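Local structure of putative carbohydrate metabolism domain-containing protein (Bacteroides vulgatus, 3S30) at residues 250-255 / 310-315. The protein is of unknown function but binds a sodium ion in the crystal and is a putative glycoside hydrolase with a galactose-binding-domain-like fold. Numbering follows the deposited sequence.
Sequences ALFYEK and QKLANG
K311 reaches the last strand residue, E254, and K255 just beyond it, where its ammonium finds two acceptors. K311 NZ lies 2.8 Å from the backbone O of K255, with a C=O...N angle of 170°. The same K311 NZ makes a salt bridge to OE2 of E254 at 3.3 Å, on the anti side of the carboxylate and somewhat out of its plane. The lysine spans the gap because CG is anti to the backbone N (chi1 -168°) and the chain stays extended to NZ, crossing the E254 side chain at about a right angle. Cut back to alanine, K311 would lose its ammonium, which is likely to leave E254 without this cationic mate and the K255 carbonyl without its lysine donor. In return, K255, bent at chi3, sends NZ to the backbone O of G315 at 2.9 Å, tilted 22° from the carbonyl plane. G315 has a positive phi and closes helix 309-313 in a Schellman motif. Within this galactose-binding-domain-like fold, the helix C-terminus packs beside the end of strand 247-254, an inner strand paired with 276-281 and 317-324. Next to the polar bonds, CD1 of L312 meets the F252 ring edge-on, 3.9 Å from CZ. Farther out, Y317 meets the F252 ring and touches K311 and L312, while N318 OD1 also bonds K255 NZ.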
ATOM      1  N   ALA A 250       3.864   7.775  -2.177  1.00 52.31           N
ATOM      2  CA  ALA A 250       2.590   8.291  -2.648  1.00 51.81           C
ATOM      3  C   ALA A 250       2.768   8.838  -4.047  1.00 54.59           C
ATOM      4  O   ALA A 250       3.841   9.339  -4.395  1.00 55.95           O
ATOM      5  CB  ALA A 250       2.061   9.373  -1.711  1.00 49.79           C
ATOM      6  N   LEU A 251       1.702   8.745  -4.834  1.00 55.83           N
ATOM      7  CA  LEU A 251       1.722   9.138  -6.230  1.00 56.76           C
ATOM      8  C   LEU A 251       0.648  10.194  -6.473  1.00 57.76           C
ATOM      9  O   LEU A 251      -0.412  10.169  -5.846  1.00 55.88           O
ATOM     10  CB  LEU A 251       1.442   7.913  -7.106  1.00 57.19           C
ATOM     11  CG  LEU A 251       2.349   6.693  -6.908  1.00 55.61           C
ATOM     12  CD1 LEU A 251       1.761   5.471  -7.597  1.00 52.35           C
ATOM     13  CD2 LEU A 251       3.747   6.970  -7.423  1.00 59.38           C
ATOM     14  N   PHE A 252       0.942  11.120  -7.383  1.00 59.55           N
ATOM     15  CA  PHE A 252      -0.034  12.082  -7.880  1.00 60.84           C
ATOM     16  C   PHE A 252       0.149  12.154  -9.385  1.00 62.65           C
ATOM     17  O   PHE A 252       1.240  12.492  -9.868  1.00 64.27           O
ATOM     18  CB  PHE A 252       0.208  13.457  -7.247  1.00 62.43           C
ATOM     19  CG  PHE A 252      -0.798  14.498  -7.643  1.00 62.79           C
ATOM     20  CD1 PHE A 252      -2.155  14.305  -7.399  1.00 62.64           C
ATOM     21  CD2 PHE A 252      -0.389  15.687  -8.245  1.00 64.27           C
ATOM     22  CE1 PHE A 252      -3.091  15.274  -7.762  1.00 59.70           C
ATOM     23  CE2 PHE A 252      -1.313  16.661  -8.608  1.00 61.99           C
ATOM     24  CZ  PHE A 252      -2.665  16.452  -8.369  1.00 64.95           C
ATOM     25  N   TYR A 253      -0.896  11.828 -10.141  1.00 62.14           N
ATOM     26  CA  TYR A 253      -0.759  11.811 -11.592  1.00 62.26           C
ATOM     27  C   TYR A 253      -1.985  12.292 -12.349  1.00 63.62           C
ATOM     28  O   TYR A 253      -3.082  12.400 -11.811  1.00 62.20           O
ATOM     29  CB  TYR A 253      -0.351  10.416 -12.071  1.00 61.33           C
ATOM     30  CG  TYR A 253      -1.348   9.319 -11.753  1.00 61.40           C
ATOM     31  CD1 TYR A 253      -2.417   9.053 -12.602  1.00 60.31           C
ATOM     32  CD2 TYR A 253      -1.198   8.525 -10.622  1.00 58.41           C
ATOM     33  CE1 TYR A 253      -3.318   8.041 -12.325  1.00 59.93           C
ATOM     34  CE2 TYR A 253      -2.098   7.512 -10.334  1.00 59.21           C
ATOM     35  CZ  TYR A 253      -3.152   7.271 -11.187  1.00 60.72           C
ATOM     36  OH  TYR A 253      -4.047   6.265 -10.899  1.00 57.60           O
ATOM     37  N   GLU A 254      -1.758  12.575 -13.624  1.00 67.13           N
ATOM     38  CA  GLU A 254      -2.776  13.086 -14.509  1.00 70.20           C
ATOM     39  C   GLU A 254      -3.351  11.909 -15.285  1.00 70.95           C
ATOM     40  O   GLU A 254      -2.606  11.148 -15.888  1.00 71.09           O
ATOM     41  CB  GLU A 254      -2.145  14.109 -15.444  1.00 72.05           C
ATOM     42  CG  GLU A 254      -3.108  14.833 -16.339  1.00 78.39           C
ATOM     43  CD  GLU A 254      -2.428  15.910 -17.171  1.00 82.79           C
ATOM     44  OE1 GLU A 254      -1.469  16.551 -16.664  1.00 80.18           O
ATOM     45  OE2 GLU A 254      -2.864  16.117 -18.324  1.00 79.86           O
ATOM     46  N   LYS A 255      -4.670  11.749 -15.253  1.00 71.98           N
ATOM     47  CA  LYS A 255      -5.326  10.696 -16.030  1.00 73.24           C
ATOM     48  C   LYS A 255      -5.391  11.064 -17.503  1.00 76.96           C
ATOM     49  O   LYS A 255      -5.403  12.247 -17.858  1.00 79.01           O
ATOM     50  CB  LYS A 255      -6.733  10.416 -15.491  1.00 72.57           C
ATOM     51  CG  LYS A 255      -6.726   9.616 -14.186  1.00 68.48           C
ATOM     52  CD  LYS A 255      -8.116   9.336 -13.674  1.00 65.93           C
ATOM     53  CE  LYS A 255      -8.726  10.548 -12.981  1.00 65.32           C
ATOM     54  NZ  LYS A 255      -9.867  10.179 -12.096  1.00 63.30           N
ATOM     55  N   GLN A 310      -8.552  23.460 -14.177  1.00 99.84           N
ATOM     56  CA  GLN A 310      -9.860  22.978 -14.619  1.00 99.56           C
ATOM     57  C   GLN A 310      -9.956  21.470 -14.487  1.00 94.68           C
ATOM     58  O   GLN A 310     -10.847  20.960 -13.811  1.00 93.49           O
ATOM     59  CB  GLN A 310     -10.143  23.376 -16.073  1.00102.90           C
ATOM     60  CG  GLN A 310     -10.861  24.708 -16.237  1.00107.53           C
ATOM     61  CD  GLN A 310     -11.513  24.863 -17.608  1.00111.92           C
ATOM     62  OE1 GLN A 310     -11.414  23.981 -18.464  1.00109.86           O
ATOM     63  NE2 GLN A 310     -12.189  25.986 -17.815  1.00108.54           N
ATOM     64  N   LYS A 311      -9.036  20.765 -15.144  1.00 92.85           N
ATOM     65  CA  LYS A 311      -9.002  19.289 -15.125  1.00 89.70           C
ATOM     66  C   LYS A 311      -8.886  18.726 -13.701  1.00 86.16           C
ATOM     67  O   LYS A 311      -9.465  17.686 -13.403  1.00 84.14           O
ATOM     68  CB  LYS A 311      -7.851  18.766 -15.991  1.00 88.56           C
ATOM     69  CG  LYS A 311      -7.896  17.272 -16.260  1.00 87.37           C
ATOM     70  CD  LYS A 311      -6.786  16.831 -17.204  1.00 85.74           C
ATOM     71  CE  LYS A 311      -6.922  15.357 -17.561  1.00 84.83           C
ATOM     72  NZ  LYS A 311      -5.894  14.905 -18.552  1.00 83.89           N
ATOM     73  N   LEU A 312      -8.142  19.421 -12.837  1.00 85.41           N
ATOM     74  CA  LEU A 312      -8.031  19.059 -11.416  1.00 83.64           C
ATOM     75  C   LEU A 312      -9.391  19.092 -10.721  1.00 83.82           C
ATOM     76  O   LEU A 312      -9.704  18.208  -9.915  1.00 81.27           O
ATOM     77  CB  LEU A 312      -7.056  20.003 -10.690  1.00 83.83           C
ATOM     78  CG  LEU A 312      -6.708  19.699  -9.226  1.00 82.94           C
ATOM     79  CD1 LEU A 312      -6.062  18.319  -9.067  1.00 79.64           C
ATOM     80  CD2 LEU A 312      -5.796  20.779  -8.657  1.00 79.90           C
ATOM     81  N   ALA A 313     -10.188  20.111 -11.042  1.00 86.58           N
ATOM     82  CA  ALA A 313     -11.535  20.272 -10.481  1.00 87.40           C
ATOM     83  C   ALA A 313     -12.527  19.292 -11.110  1.00 87.27           C
ATOM     84  O   ALA A 313     -13.484  18.870 -10.454  1.00 87.21           O
ATOM     85  CB  ALA A 313     -12.025  21.721 -10.659  1.00 90.68           C
ATOM     86  N   ASN A 314     -12.295  18.935 -12.376  1.00 87.18           N
ATOM     87  CA  ASN A 314     -13.142  17.967 -13.086  1.00 87.28           C
ATOM     88  C   ASN A 314     -12.857  16.498 -12.732  1.00 83.55           C
ATOM     89  O   ASN A 314     -13.517  15.596 -13.255  1.00 83.70           O
ATOM     90  CB  ASN A 314     -13.014  18.161 -14.608  1.00 90.27           C
ATOM     91  CG  ASN A 314     -13.773  19.382 -15.126  1.00 94.12           C
ATOM     92  OD1 ASN A 314     -14.232  20.237 -14.359  1.00 91.52           O
ATOM     93  ND2 ASN A 314     -13.901  19.465 -16.445  1.00 97.89           N
ATOM     94  N   GLY A 315     -11.875  16.254 -11.863  1.00 80.29           N
ATOM     95  CA  GLY A 315     -11.581  14.901 -11.376  1.00 76.42           C
ATOM     96  C   GLY A 315     -10.662  14.097 -12.279  1.00 74.04           C
ATOM     97  O   GLY A 315     -10.786  12.876 -12.355  1.00 72.46           O
TER